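Side-chain contacts in phage-related protein (Bordetella bronchiseptica RB50, PDB 3BJQ), which is of unproven function but probably serves as a major capsid protein, building the coat of a phage head: residues Y80-S85 with Y267-H272; K33-A38 with A128-D133; E198-T203 with K214-V219; V162-E167 with A304-E309. All blocks are in the same frame, centred on the assembly; numbering follows the deposited sequence.

Interaction 1 of 4, residues Y80-S85 with Y267-H272; sequences YSIVPS and YQIEGH
Tyr267 drives the edge of its ring into the face of Tyr80, a T-shaped stack with centroids 4.9 Å apart and planes at 77°. The leading atom is CD2 of Tyr267, which sits over the centre of the Tyr80 ring, 3.5 Å above its plane; CE2 of Tyr267 follows, 3.6 Å from CD2 of Tyr80. Tyr80 offers its face because CG is folded between the backbone N and the carbonyl carbon (chi1 77°), with the ring turned nearly perpendicular to the side-chain bend (chi2 81°). Both hydroxyls are held from outside the pair, Tyr80 OH by Gln42 O and Tyr267 OH by Leu48 N, which should fix the two rings at their far ends.

The contact lies where the two-stranded antiparallel sheet of 44-49 and 75-81 meets the mixed sheet that contains strand 264-269. Residues 80-81 are the last of strand 75-81, and the other strand stops at Ile269, where the chain reverses through a type II turn to His272. Val40 of the neighbouring strand packs against both tyrosines and Ile82.

Beyond the rings the interface is aliphatic. Ile82 reaches across with CD1, which comes 3.7 Å from the carbonyl O of Tyr267, a van der Waals approach, and meets CD1 of Ile269 at 4.0 Å, methyl against methyl, with the two side chains inclined to one another.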
loop_
_atom_site.group_PDB
_atom_site.type_symbol
_atom_site.label_atom_id
_atom_site.label_comp_id
_atom_site.label_asym_id
_atom_site.label_seq_id
_atom_site.Cartn_x
_atom_site.Cartn_y
_atom_site.Cartn_z
ATOM N N TYR E 80 41.183 -16.820 -18.776
ATOM C CA TYR E 80 40.690 -15.461 -18.903
ATOM C C TYR E 80 41.147 -14.694 -17.685
ATOM O O TYR E 80 41.396 -15.276 -16.631
ATOM C CB TYR E 80 39.161 -15.412 -19.002
ATOM C CG TYR E 80 38.406 -15.600 -17.690
ATOM C CD1 TYR E 80 38.233 -14.544 -16.798
ATOM C CD2 TYR E 80 37.818 -16.815 -17.384
ATOM C CE1 TYR E 80 37.510 -14.709 -15.629
ATOM C CE2 TYR E 80 37.116 -16.999 -16.218
ATOM C CZ TYR E 80 36.961 -15.947 -15.350
ATOM O OH TYR E 80 36.265 -16.150 -14.200
ATOM N N SER E 81 41.205 -13.375 -17.823
ATOM C CA SER E 81 41.577 -12.538 -16.717
ATOM C C SER E 81 40.817 -11.218 -16.792
ATOM O O SER E 81 40.911 -10.471 -17.779
ATOM C CB SER E 81 43.089 -12.307 -16.680
ATOM O OG SER E 81 43.443 -11.519 -15.548
ATOM N N ILE E 82 40.041 -10.952 -15.750
ATOM C CA ILE E 82 39.296 -9.716 -15.667
ATOM C C ILE E 82 40.212 -8.788 -14.884
ATOM O O ILE E 82 40.590 -9.093 -13.748
ATOM C CB ILE E 82 37.949 -9.918 -14.954
ATOM C CG1 ILE E 82 37.031 -10.786 -15.817
ATOM C CG2 ILE E 82 37.296 -8.565 -14.624
ATOM C CD1 ILE E 82 35.814 -11.319 -15.102
ATOM N N VAL E 83 40.605 -7.680 -15.503
ATOM C CA VAL E 83 41.475 -6.704 -14.838
ATOM C C VAL E 83 40.594 -5.714 -14.074
ATOM O O VAL E 83 39.685 -5.108 -14.661
ATOM C CB VAL E 83 42.425 -5.971 -15.839
ATOM C CG1 VAL E 83 43.150 -4.794 -15.172
ATOM C CG2 VAL E 83 43.457 -6.950 -16.398
ATOM N N PRO E 84 40.825 -5.583 -12.754
ATOM C CA PRO E 84 40.096 -4.594 -11.989
ATOM C C PRO E 84 40.384 -3.214 -12.559
ATOM O O PRO E 84 41.532 -2.788 -12.584
ATOM C CB PRO E 84 40.686 -4.728 -10.580
ATOM C CG PRO E 84 41.248 -6.052 -10.523
ATOM C CD PRO E 84 41.755 -6.335 -11.895
ATOM N N SER E 85 39.357 -2.529 -13.030
ATOM C CA SER E 85 39.565 -1.272 -13.740
ATOM C C SER E 85 38.534 -0.232 -13.314
ATOM O O SER E 85 37.887 0.411 -14.161
ATOM C CB SER E 85 39.487 -1.508 -15.256
ATOM O OG SER E 85 40.331 -2.578 -15.677
ATOM N N TYR E 267 32.286 -11.929 -19.812
ATOM C CA TYR E 267 32.426 -12.449 -18.448
ATOM C C TYR E 267 32.432 -11.227 -17.553
ATOM O O TYR E 267 33.314 -10.371 -17.695
ATOM C CB TYR E 267 33.746 -13.251 -18.316
ATOM C CG TYR E 267 33.669 -14.699 -18.785
ATOM C CD1 TYR E 267 32.808 -15.084 -19.816
ATOM C CD2 TYR E 267 34.474 -15.663 -18.236
ATOM C CE1 TYR E 267 32.729 -16.394 -20.249
ATOM C CE2 TYR E 267 34.414 -16.994 -18.683
ATOM C CZ TYR E 267 33.529 -17.348 -19.670
ATOM O OH TYR E 267 33.460 -18.646 -20.107
ATOM N N GLN E 268 31.457 -11.115 -16.651
ATOM C CA GLN E 268 31.309 -9.911 -15.859
ATOM C C GLN E 268 31.081 -10.245 -14.416
ATOM O O GLN E 268 30.252 -11.079 -14.096
ATOM C CB GLN E 268 30.149 -9.052 -16.363
ATOM C CG GLN E 268 30.093 -7.688 -15.682
ATOM C CD GLN E 268 29.440 -6.628 -16.539
ATOM O OE1 GLN E 268 29.915 -6.333 -17.638
ATOM N NE2 GLN E 268 28.351 -6.042 -16.042
ATOM N N ILE E 269 31.818 -9.587 -13.528
ATOM C CA ILE E 269 31.664 -9.883 -12.107
ATOM C C ILE E 269 30.219 -9.660 -11.664
ATOM O O ILE E 269 29.622 -8.643 -11.985
ATOM C CB ILE E 269 32.614 -9.046 -11.238
ATOM C CG1 ILE E 269 34.063 -9.381 -11.590
ATOM C CG2 ILE E 269 32.324 -9.301 -9.788
ATOM C CD1 ILE E 269 34.466 -10.862 -11.352
ATOM N N GLU E 270 29.672 -10.611 -10.911
ATOM C CA GLU E 270 28.267 -10.564 -10.513
ATOM C C GLU E 270 27.964 -9.268 -9.749
ATOM O O GLU E 270 28.708 -8.870 -8.869
ATOM C CB GLU E 270 27.912 -11.781 -9.658
ATOM C CG GLU E 270 26.414 -11.998 -9.472
ATOM C CD GLU E 270 26.082 -13.263 -8.667
ATOM O OE1 GLU E 270 27.013 -13.881 -8.070
ATOM O OE2 GLU E 270 24.881 -13.638 -8.636
ATOM N N GLY E 271 26.887 -8.598 -10.128
ATOM C CA GLY E 271 26.498 -7.356 -9.470
ATOM C C GLY E 271 27.001 -6.104 -10.153
ATOM O O GLY E 271 26.449 -5.027 -9.936
ATOM N N HIS E 272 28.022 -6.225 -10.995
ATOM C CA HIS E 272 28.549 -5.066 -11.705
ATOM C C HIS E 272 27.592 -4.683 -12.842
ATOM O O HIS E 272 26.981 -5.545 -13.446
ATOM C CB HIS E 272 29.961 -5.339 -12.204
ATOM C CG HIS E 272 30.969 -5.426 -11.106
ATOM N ND1 HIS E 272 32.290 -5.078 -11.271
ATOM C CD2 HIS E 272 30.831 -5.754 -9.801
ATOM C CE1 HIS E 272 32.935 -5.243 -10.134
ATOM N NE2 HIS E 272 32.071 -5.651 -9.225
#

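Interaction 2 of 4, residues K33-A38 with A128-D133; sequences KLFPVA and AQIALD
Three side chains take the same first torsion to make this contact: Leu34 (chi1 -74°), Phe35 (chi1 -64°) and Ile130 each place their first branch beside the backbone N and opposite the carbonyl carbon. For Ile130 this leaves CG2 anti to the N, and it is this methyl, rather than the longer CG1 arm, that meets the aromatic ring.

Phe35 comes in with its far end. CZ lies 3.9 Å from CG2 of Ile130, an oblique approach, while CE1 is 4.0 Å from CB of Ala131, which sits at the ring edge close to its plane. That alanine methyl has a second neighbour: CD2 of Leu34 reaches it at 3.8 Å. A single methyl on the helix is thus touched by two consecutive residues of 33-38, one through a branch tip and the other through a ring edge.

In the fold, the contact joins the C-terminal end of the long helix 105-131 to the link between the short helix 31-34 and strand 37-40, close to the centre of the chain. Phe263 makes an edge-to-face pair with Phe35, and Pro297 of strand 286-299 touches both Phe35 and Ile130, so the ring has further apolar neighbours outside the two segments.

No hydrogen bond or charge pair crosses between the segments. The contact is carbon against carbon, so its contribution should come from dispersion and from burying apolar surface, while Phe35 O is hydrogen-bonded to Thr266 OG1.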
loop_
_atom_site.group_PDB
_atom_site.type_symbol
_atom_site.label_atom_id
_atom_site.label_comp_id
_atom_site.label_asym_id
_atom_site.label_seq_id
_atom_site.Cartn_x
_atom_site.Cartn_y
_atom_site.Cartn_z
ATOM N N LYS E 33 26.103 -7.471 -28.467
ATOM C CA LYS E 33 25.260 -8.269 -29.371
ATOM C C LYS E 33 25.999 -9.515 -29.851
ATOM O O LYS E 33 25.373 -10.457 -30.334
ATOM C CB LYS E 33 24.827 -7.438 -30.573
ATOM C CG LYS E 33 23.839 -6.297 -30.245
ATOM C CD LYS E 33 22.460 -6.828 -29.991
ATOM C CE LYS E 33 21.524 -5.710 -29.562
ATOM N NZ LYS E 33 20.116 -5.906 -30.067
ATOM N N LEU E 34 27.323 -9.487 -29.759
ATOM C CA LEU E 34 28.179 -10.630 -30.070
ATOM C C LEU E 34 28.606 -11.338 -28.782
ATOM O O LEU E 34 28.763 -12.554 -28.773
ATOM C CB LEU E 34 29.441 -10.186 -30.823
ATOM C CG LEU E 34 29.303 -9.771 -32.292
ATOM C CD1 LEU E 34 28.600 -8.420 -32.413
ATOM C CD2 LEU E 34 30.672 -9.738 -32.940
ATOM N N PHE E 35 28.773 -10.559 -27.711
ATOM C CA PHE E 35 29.277 -11.050 -26.438
ATOM C C PHE E 35 28.368 -10.623 -25.307
ATOM O O PHE E 35 28.747 -9.735 -24.512
ATOM C CB PHE E 35 30.663 -10.450 -26.184
ATOM C CG PHE E 35 31.716 -10.860 -27.173
ATOM C CD1 PHE E 35 31.941 -10.122 -28.319
ATOM C CD2 PHE E 35 32.528 -11.948 -26.928
ATOM C CE1 PHE E 35 32.931 -10.481 -29.209
ATOM C CE2 PHE E 35 33.519 -12.320 -27.814
ATOM C CZ PHE E 35 33.722 -11.579 -28.962
ATOM N N PRO E 36 27.178 -11.259 -25.182
ATOM C CA PRO E 36 26.262 -10.863 -24.123
ATOM C C PRO E 36 26.837 -10.976 -22.719
ATOM O O PRO E 36 27.631 -11.869 -22.420
ATOM C CB PRO E 36 25.074 -11.821 -24.312
ATOM C CG PRO E 36 25.137 -12.177 -25.694
ATOM C CD PRO E 36 26.595 -12.340 -25.978
ATOM N N VAL E 37 26.432 -10.049 -21.866
ATOM C CA VAL E 37 26.900 -10.005 -20.499
ATOM C C VAL E 37 26.325 -11.148 -19.651
ATOM O O VAL E 37 25.125 -11.365 -19.598
ATOM C CB VAL E 37 26.655 -8.613 -19.851
ATOM C CG1 VAL E 37 27.128 -8.607 -18.401
ATOM C CG2 VAL E 37 27.372 -7.535 -20.647
ATOM N N ALA E 38 27.225 -11.908 -19.026
ATOM C CA ALA E 38 26.854 -13.052 -18.247
ATOM C C ALA E 38 27.697 -13.024 -16.968
ATOM O O ALA E 38 28.882 -12.697 -17.036
ATOM C CB ALA E 38 27.134 -14.299 -19.039
ATOM N N ALA E 128 35.665 -6.240 -30.647
ATOM C CA ALA E 128 36.116 -6.207 -32.023
ATOM C C ALA E 128 37.447 -6.923 -32.136
ATOM O O ALA E 128 37.686 -7.643 -33.106
ATOM C CB ALA E 128 36.232 -4.753 -32.531
ATOM N N GLN E 129 38.305 -6.728 -31.133
ATOM C CA GLN E 129 39.661 -7.275 -31.131
ATOM C C GLN E 129 39.649 -8.807 -31.122
ATOM O O GLN E 129 40.535 -9.433 -31.715
ATOM C CB GLN E 129 40.420 -6.683 -29.931
ATOM C CG GLN E 129 41.929 -6.821 -29.931
ATOM C CD GLN E 129 42.613 -6.014 -31.027
ATOM O OE1 GLN E 129 41.990 -5.175 -31.687
ATOM N NE2 GLN E 129 43.907 -6.261 -31.221
ATOM N N ILE E 130 38.617 -9.396 -30.505
ATOM C CA ILE E 130 38.453 -10.837 -30.436
ATOM C C ILE E 130 37.710 -11.380 -31.642
ATOM O O ILE E 130 38.215 -12.270 -32.317
ATOM C CB ILE E 130 37.688 -11.265 -29.164
ATOM C CG1 ILE E 130 38.515 -10.979 -27.911
ATOM C CG2 ILE E 130 37.385 -12.741 -29.209
ATOM C CD1 ILE E 130 37.713 -11.141 -26.674
ATOM N N ALA E 131 36.511 -10.870 -31.899
ATOM C CA ALA E 131 35.674 -11.408 -32.985
ATOM C C ALA E 131 36.301 -11.300 -34.363
ATOM O O ALA E 131 36.109 -12.190 -35.186
ATOM C CB ALA E 131 34.327 -10.762 -32.984
ATOM N N LEU E 132 37.063 -10.235 -34.610
ATOM C CA LEU E 132 37.638 -9.983 -35.944
ATOM C C LEU E 132 39.094 -10.440 -36.079
ATOM O O LEU E 132 39.804 -10.056 -37.014
ATOM C CB LEU E 132 37.529 -8.500 -36.288
ATOM C CG LEU E 132 36.119 -7.915 -36.144
ATOM C CD1 LEU E 132 36.117 -6.458 -36.638
ATOM C CD2 LEU E 132 35.081 -8.722 -36.893
ATOM N N ASP E 133 39.520 -11.285 -35.156
ATOM C CA ASP E 133 40.860 -11.839 -35.163
ATOM C C ASP E 133 40.838 -13.156 -35.927
ATOM O O ASP E 133 40.246 -14.133 -35.443
ATOM C CB ASP E 133 41.297 -12.066 -33.729
ATOM C CG ASP E 133 42.696 -12.602 -33.616
ATOM O OD1 ASP E 133 43.349 -12.826 -34.651
ATOM O OD2 ASP E 133 43.124 -12.834 -32.467
#

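Interaction 3 of 4, residues E198-T203 with K214-V219; sequences ERVKYT and KALWEV
Two helix ends face each other here with their backbones well apart, the nearest CA atoms, those of Arg199 and Leu216, being 9.0 Å from one another, so side chains alone bridge them. Leu216 is the one residue of 214-219 that makes the contact. Its CD1 lies over the centre of the Arg199 guanidinium, 3.8 Å above the plane, with CZ of Arg199 the nearest atom. The other branch, CD2, rests 4.0 Å from CG of the same arginine, so both methyls rest against the same side of the arginine chain. Arg199 can lay its flat head over the methyl because its chain leaves with CG anti to the backbone N and then bends at chi2 (67°); the arginine and leucine chains lie antiparallel, each passing the other.

Helices 194-199 and 210-217 both belong to the region related to phage major capsid protein E, and this contact joins their C-terminal ends near a subunit boundary. Arg199 NH1 gives a hydrogen bond to Glu206 O of a second subunit, and Leu216 packs on that same residue.

On the inner side, CG1 of Val200 comes to 4.4 Å from CD1 of Leu216, a looser touch. Val200, where the chain leaves helical geometry, also has its carbonyl gripped twice: Thr203 N bonds to it, and Thr203 OG1 donates to it at 2.6 Å, in the carbonyl plane.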
loop_
_atom_site.group_PDB
_atom_site.type_symbol
_atom_site.label_atom_id
_atom_site.label_comp_id
_atom_site.label_asym_id
_atom_site.label_seq_id
_atom_site.Cartn_x
_atom_site.Cartn_y
_atom_site.Cartn_z
ATOM N N GLU E 198 19.561 -5.358 -58.276
ATOM C CA GLU E 198 18.805 -6.086 -59.313
ATOM C C GLU E 198 17.849 -7.084 -58.656
ATOM O O GLU E 198 16.722 -7.287 -59.119
ATOM C CB GLU E 198 19.772 -6.747 -60.329
ATOM C CG GLU E 198 19.397 -8.111 -60.859
ATOM C CD GLU E 198 18.173 -8.119 -61.737
ATOM O OE1 GLU E 198 17.796 -7.028 -62.225
ATOM O OE2 GLU E 198 17.601 -9.224 -61.951
ATOM N N ARG E 199 18.315 -7.705 -57.581
ATOM C CA ARG E 199 17.530 -8.670 -56.835
ATOM C C ARG E 199 16.232 -8.055 -56.247
ATOM O O ARG E 199 15.221 -8.752 -56.134
ATOM C CB ARG E 199 18.406 -9.280 -55.731
ATOM C CG ARG E 199 17.725 -10.249 -54.796
ATOM C CD ARG E 199 17.283 -11.563 -55.443
ATOM N NE ARG E 199 16.577 -12.375 -54.440
ATOM C CZ ARG E 199 15.314 -12.170 -54.029
ATOM N NH1 ARG E 199 14.557 -11.215 -54.551
ATOM N NH2 ARG E 199 14.789 -12.943 -53.079
ATOM N N VAL E 200 16.258 -6.766 -55.902
ATOM C CA VAL E 200 15.088 -6.095 -55.326
ATOM C C VAL E 200 14.351 -5.154 -56.305
ATOM O O VAL E 200 13.428 -4.426 -55.896
ATOM C CB VAL E 200 15.445 -5.334 -54.014
ATOM C CG1 VAL E 200 16.117 -6.281 -53.008
ATOM C CG2 VAL E 200 16.327 -4.121 -54.278
ATOM N N LYS E 201 14.714 -5.219 -57.590
ATOM C CA LYS E 201 14.200 -4.296 -58.600
ATOM C C LYS E 201 12.697 -4.258 -58.646
ATOM O O LYS E 201 12.123 -3.180 -58.677
ATOM C CB LYS E 201 14.714 -4.666 -60.014
ATOM N N TYR E 202 12.067 -5.437 -58.667
ATOM C CA TYR E 202 10.611 -5.528 -58.797
ATOM C C TYR E 202 9.843 -4.885 -57.643
ATOM O O TYR E 202 8.670 -4.561 -57.800
ATOM C CB TYR E 202 10.165 -6.982 -59.001
ATOM C CG TYR E 202 10.269 -7.842 -57.754
ATOM C CD1 TYR E 202 11.479 -8.447 -57.385
ATOM C CD2 TYR E 202 9.153 -8.060 -56.943
ATOM C CE1 TYR E 202 11.564 -9.232 -56.247
ATOM C CE2 TYR E 202 9.237 -8.839 -55.797
ATOM C CZ TYR E 202 10.442 -9.425 -55.457
ATOM O OH TYR E 202 10.521 -10.197 -54.310
ATOM N N THR E 203 10.494 -4.680 -56.501
ATOM C CA THR E 203 9.852 -4.068 -55.341
ATOM C C THR E 203 9.813 -2.526 -55.385
ATOM O O THR E 203 9.341 -1.894 -54.420
ATOM C CB THR E 203 10.568 -4.473 -54.044
ATOM O OG1 THR E 203 11.839 -3.810 -53.961
ATOM C CG2 THR E 203 10.752 -6.011 -53.971
ATOM N N LYS E 214 18.060 -8.394 -44.059
ATOM C CA LYS E 214 17.557 -9.427 -43.120
ATOM C C LYS E 214 16.659 -10.414 -43.836
ATOM O O LYS E 214 16.760 -11.618 -43.648
ATOM C CB LYS E 214 16.731 -8.802 -41.991
ATOM C CG LYS E 214 17.556 -8.173 -40.906
ATOM C CD LYS E 214 16.707 -7.280 -40.012
ATOM C CE LYS E 214 15.485 -7.996 -39.469
ATOM N NZ LYS E 214 14.883 -7.143 -38.394
ATOM N N ALA E 215 15.720 -9.887 -44.613
ATOM C CA ALA E 215 14.787 -10.741 -45.358
ATOM C C ALA E 215 15.478 -11.511 -46.487
ATOM O O ALA E 215 15.186 -12.688 -46.734
ATOM C CB ALA E 215 13.654 -9.927 -45.934
ATOM N N LEU E 216 16.379 -10.842 -47.189
ATOM C CA LEU E 216 17.118 -11.473 -48.277
ATOM C C LEU E 216 18.040 -12.602 -47.783
ATOM O O LEU E 216 18.082 -13.691 -48.368
ATOM C CB LEU E 216 17.969 -10.435 -49.007
ATOM C CG LEU E 216 17.964 -10.462 -50.521
ATOM C CD1 LEU E 216 16.537 -10.148 -51.028
ATOM C CD2 LEU E 216 18.975 -9.433 -51.051
ATOM N N TRP E 217 18.772 -12.338 -46.707
ATOM C CA TRP E 217 19.765 -13.274 -46.190
ATOM C C TRP E 217 19.255 -14.173 -45.051
ATOM O O TRP E 217 19.957 -15.072 -44.599
ATOM C CB TRP E 217 21.009 -12.500 -45.768
ATOM C CG TRP E 217 21.742 -11.823 -46.912
ATOM C CD1 TRP E 217 21.655 -12.115 -48.248
ATOM C CD2 TRP E 217 22.741 -10.801 -46.796
ATOM N NE1 TRP E 217 22.503 -11.309 -48.966
ATOM C CE2 TRP E 217 23.191 -10.506 -48.101
ATOM C CE3 TRP E 217 23.286 -10.097 -45.717
ATOM C CZ2 TRP E 217 24.156 -9.540 -48.353
ATOM C CZ3 TRP E 217 24.259 -9.131 -45.976
ATOM C CH2 TRP E 217 24.676 -8.867 -47.280
ATOM N N GLU E 218 18.029 -13.918 -44.603
ATOM C CA GLU E 218 17.358 -14.723 -43.589
ATOM C C GLU E 218 18.186 -14.875 -42.325
ATOM O O GLU E 218 18.441 -15.991 -41.865
ATOM C CB GLU E 218 16.964 -16.095 -44.148
ATOM C CG GLU E 218 15.963 -16.012 -45.296
ATOM C CD GLU E 218 15.633 -17.369 -45.907
ATOM O OE1 GLU E 218 16.202 -18.407 -45.465
ATOM O OE2 GLU E 218 14.796 -17.395 -46.845
ATOM N N VAL E 219 18.623 -13.732 -41.801
ATOM C CA VAL E 219 19.283 -13.659 -40.522
ATOM C C VAL E 219 18.377 -12.859 -39.597
ATOM O O VAL E 219 17.885 -11.775 -39.962
ATOM C CB VAL E 219 20.678 -12.988 -40.583
ATOM C CG1 VAL E 219 21.677 -13.868 -41.365
ATOM C CG2 VAL E 219 20.582 -11.589 -41.185
#

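Interaction 4 of 4, residues V162-E167 with A304-E309; sequences VETAKE and AGYLIE
Ala165 of helix 158-173 packs over the face of the ring of Tyr306 from strand 305-309, joining a helix to the mixed six-stranded sheet on which it packs in an alpha/beta arrangement. This is the tight part. The CA of Ala165 stands 3.6 Å from the ring centroid, only 3° off the normal, a CH-pi contact placed squarely over the face. Its methyl leans to one side of the ring, CB lying 3.3 Å from CD1 of Tyr306, which is close for two carbons. With no side chain longer than a methyl at Ala165, helix and strand backbones approach to 6.0 Å between the CA atoms of Ala165 and Tyr306. With CG anti to the backbone N (chi1 -170°) the ring is turned face-on to the helix, and Ala168 and Ile169, further along the same helix, also touch it.

Toward solvent the contact thins out. Thr164 is exposed and touches the phenol end of the ring with its methyl. Its OG1 is turned to the helix instead, bonded to the backbone O of Lys160, leaving CG2 of Thr164 3.8 Å from OH of Tyr306.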
loop_
_atom_site.group_PDB
_atom_site.type_symbol
_atom_site.label_atom_id
_atom_site.label_comp_id
_atom_site.label_asym_id
_atom_site.label_seq_id
_atom_site.Cartn_x
_atom_site.Cartn_y
_atom_site.Cartn_z
ATOM N N VAL E 162 27.793 -14.628 -47.680
ATOM C CA VAL E 162 26.952 -14.764 -46.512
ATOM C C VAL E 162 26.272 -16.144 -46.431
ATOM O O VAL E 162 26.194 -16.723 -45.340
ATOM C CB VAL E 162 25.932 -13.616 -46.445
ATOM C CG1 VAL E 162 24.930 -13.855 -45.321
ATOM C CG2 VAL E 162 26.680 -12.284 -46.229
ATOM N N GLU E 163 25.798 -16.678 -47.559
ATOM C CA GLU E 163 25.220 -18.042 -47.545
ATOM C C GLU E 163 26.288 -19.094 -47.213
ATOM O O GLU E 163 26.005 -20.071 -46.517
ATOM C CB GLU E 163 24.522 -18.422 -48.853
ATOM C CG GLU E 163 23.242 -17.609 -49.182
ATOM C CD GLU E 163 22.160 -17.668 -48.104
ATOM O OE1 GLU E 163 22.211 -18.559 -47.216
ATOM O OE2 GLU E 163 21.252 -16.807 -48.155
ATOM N N THR E 164 27.507 -18.890 -47.706
ATOM C CA THR E 164 28.626 -19.780 -47.369
ATOM C C THR E 164 28.911 -19.739 -45.859
ATOM O O THR E 164 29.206 -20.767 -45.248
ATOM C CB THR E 164 29.894 -19.405 -48.165
ATOM O OG1 THR E 164 29.653 -19.647 -49.552
ATOM C CG2 THR E 164 31.111 -20.211 -47.732
ATOM N N ALA E 165 28.811 -18.553 -45.270
ATOM C CA ALA E 165 29.011 -18.366 -43.812
ATOM C C ALA E 165 27.904 -19.070 -43.019
ATOM O O ALA E 165 28.156 -19.765 -42.030
ATOM C CB ALA E 165 29.050 -16.877 -43.472
ATOM N N LYS E 166 26.667 -18.885 -43.458
ATOM C CA LYS E 166 25.536 -19.495 -42.801
ATOM C C LYS E 166 25.672 -21.015 -42.780
ATOM O O LYS E 166 25.466 -21.652 -41.754
ATOM C CB LYS E 166 24.243 -19.091 -43.502
ATOM C CG LYS E 166 23.839 -17.638 -43.252
ATOM C CD LYS E 166 22.713 -17.201 -44.153
ATOM C CE LYS E 166 21.414 -17.995 -43.947
ATOM N NZ LYS E 166 20.518 -17.867 -45.150
ATOM N N GLU E 167 26.020 -21.588 -43.929
ATOM C CA GLU E 167 26.170 -23.033 -44.061
ATOM C C GLU E 167 27.285 -23.554 -43.173
ATOM O O GLU E 167 27.103 -24.584 -42.530
ATOM C CB GLU E 167 26.437 -23.441 -45.524
ATOM C CG GLU E 167 25.244 -23.252 -46.463
ATOM N N ALA E 304 30.573 -21.399 -33.795
ATOM C CA ALA E 304 29.340 -20.634 -33.928
ATOM C C ALA E 304 29.597 -19.256 -34.564
ATOM O O ALA E 304 28.676 -18.459 -34.652
ATOM C CB ALA E 304 28.635 -20.482 -32.585
ATOM N N GLY E 305 30.835 -19.013 -35.011
ATOM C CA GLY E 305 31.231 -17.760 -35.637
ATOM C C GLY E 305 31.892 -17.946 -36.992
ATOM O O GLY E 305 32.392 -19.032 -37.334
ATOM N N TYR E 306 31.885 -16.876 -37.775
ATOM C CA TYR E 306 32.473 -16.883 -39.104
ATOM C C TYR E 306 32.953 -15.472 -39.463
ATOM O O TYR E 306 32.177 -14.531 -39.399
ATOM C CB TYR E 306 31.432 -17.371 -40.106
ATOM C CG TYR E 306 31.981 -17.659 -41.496
ATOM C CD1 TYR E 306 32.185 -16.628 -42.408
ATOM C CD2 TYR E 306 32.265 -18.957 -41.897
ATOM C CE1 TYR E 306 32.676 -16.877 -43.661
ATOM C CE2 TYR E 306 32.749 -19.225 -43.157
ATOM C CZ TYR E 306 32.953 -18.177 -44.042
ATOM O OH TYR E 306 33.435 -18.406 -45.301
ATOM N N LEU E 307 34.215 -15.339 -39.849
ATOM C CA LEU E 307 34.779 -14.047 -40.198
ATOM C C LEU E 307 35.023 -13.868 -41.708
ATOM O O LEU E 307 35.674 -14.708 -42.352
ATOM C CB LEU E 307 36.088 -13.874 -39.451
ATOM C CG LEU E 307 36.874 -12.580 -39.666
ATOM C CD1 LEU E 307 36.091 -11.332 -39.201
ATOM C CD2 LEU E 307 38.202 -12.746 -38.968
ATOM N N ILE E 308 34.515 -12.759 -42.250
ATOM C CA ILE E 308 34.734 -12.371 -43.648
ATOM C C ILE E 308 35.568 -11.093 -43.612
ATOM O O ILE E 308 35.024 -10.003 -43.498
ATOM C CB ILE E 308 33.400 -12.080 -44.377
ATOM C CG1 ILE E 308 32.504 -13.311 -44.397
ATOM C CG2 ILE E 308 33.643 -11.602 -45.821
ATOM C CD1 ILE E 308 31.106 -13.029 -44.942
ATOM N N GLU E 309 36.889 -11.227 -43.726
ATOM C CA GLU E 309 37.768 -10.063 -43.658
ATOM C C GLU E 309 37.766 -9.229 -44.944
ATOM O O GLU E 309 37.703 -9.768 -46.049
ATOM C CB GLU E 309 39.220 -10.471 -43.432
ATOM C CG GLU E 309 39.558 -11.221 -42.192
ATOM C CD GLU E 309 41.073 -11.400 -42.072
ATOM O OE1 GLU E 309 41.745 -10.427 -41.655
ATOM O OE2 GLU E 309 41.579 -12.500 -42.415
#

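Overall arrangement
Interactions 1 and 2 meet within one sheet, where strands 37-40 and 264-269 run side by side: Gln268 N lies 3.0 Å from Ala38 O, probably a hydrogen bond, although the contact centres are about 15 Å apart. Interaction 2 in turn touches interaction 4, with Leu132 CD2 packed 3.6 Å from Leu307 CD1, so the end of the long helix lies next to the six-stranded sheet. From there interaction 4 leads to interaction 3 through Lys166 NZ, 2.9 Å from Trp217 O. The four therefore form a chain of neighbours, 1 to 2 to 4 to 3, whose ends, interactions 1 and 3, have centres about 41 Å apart.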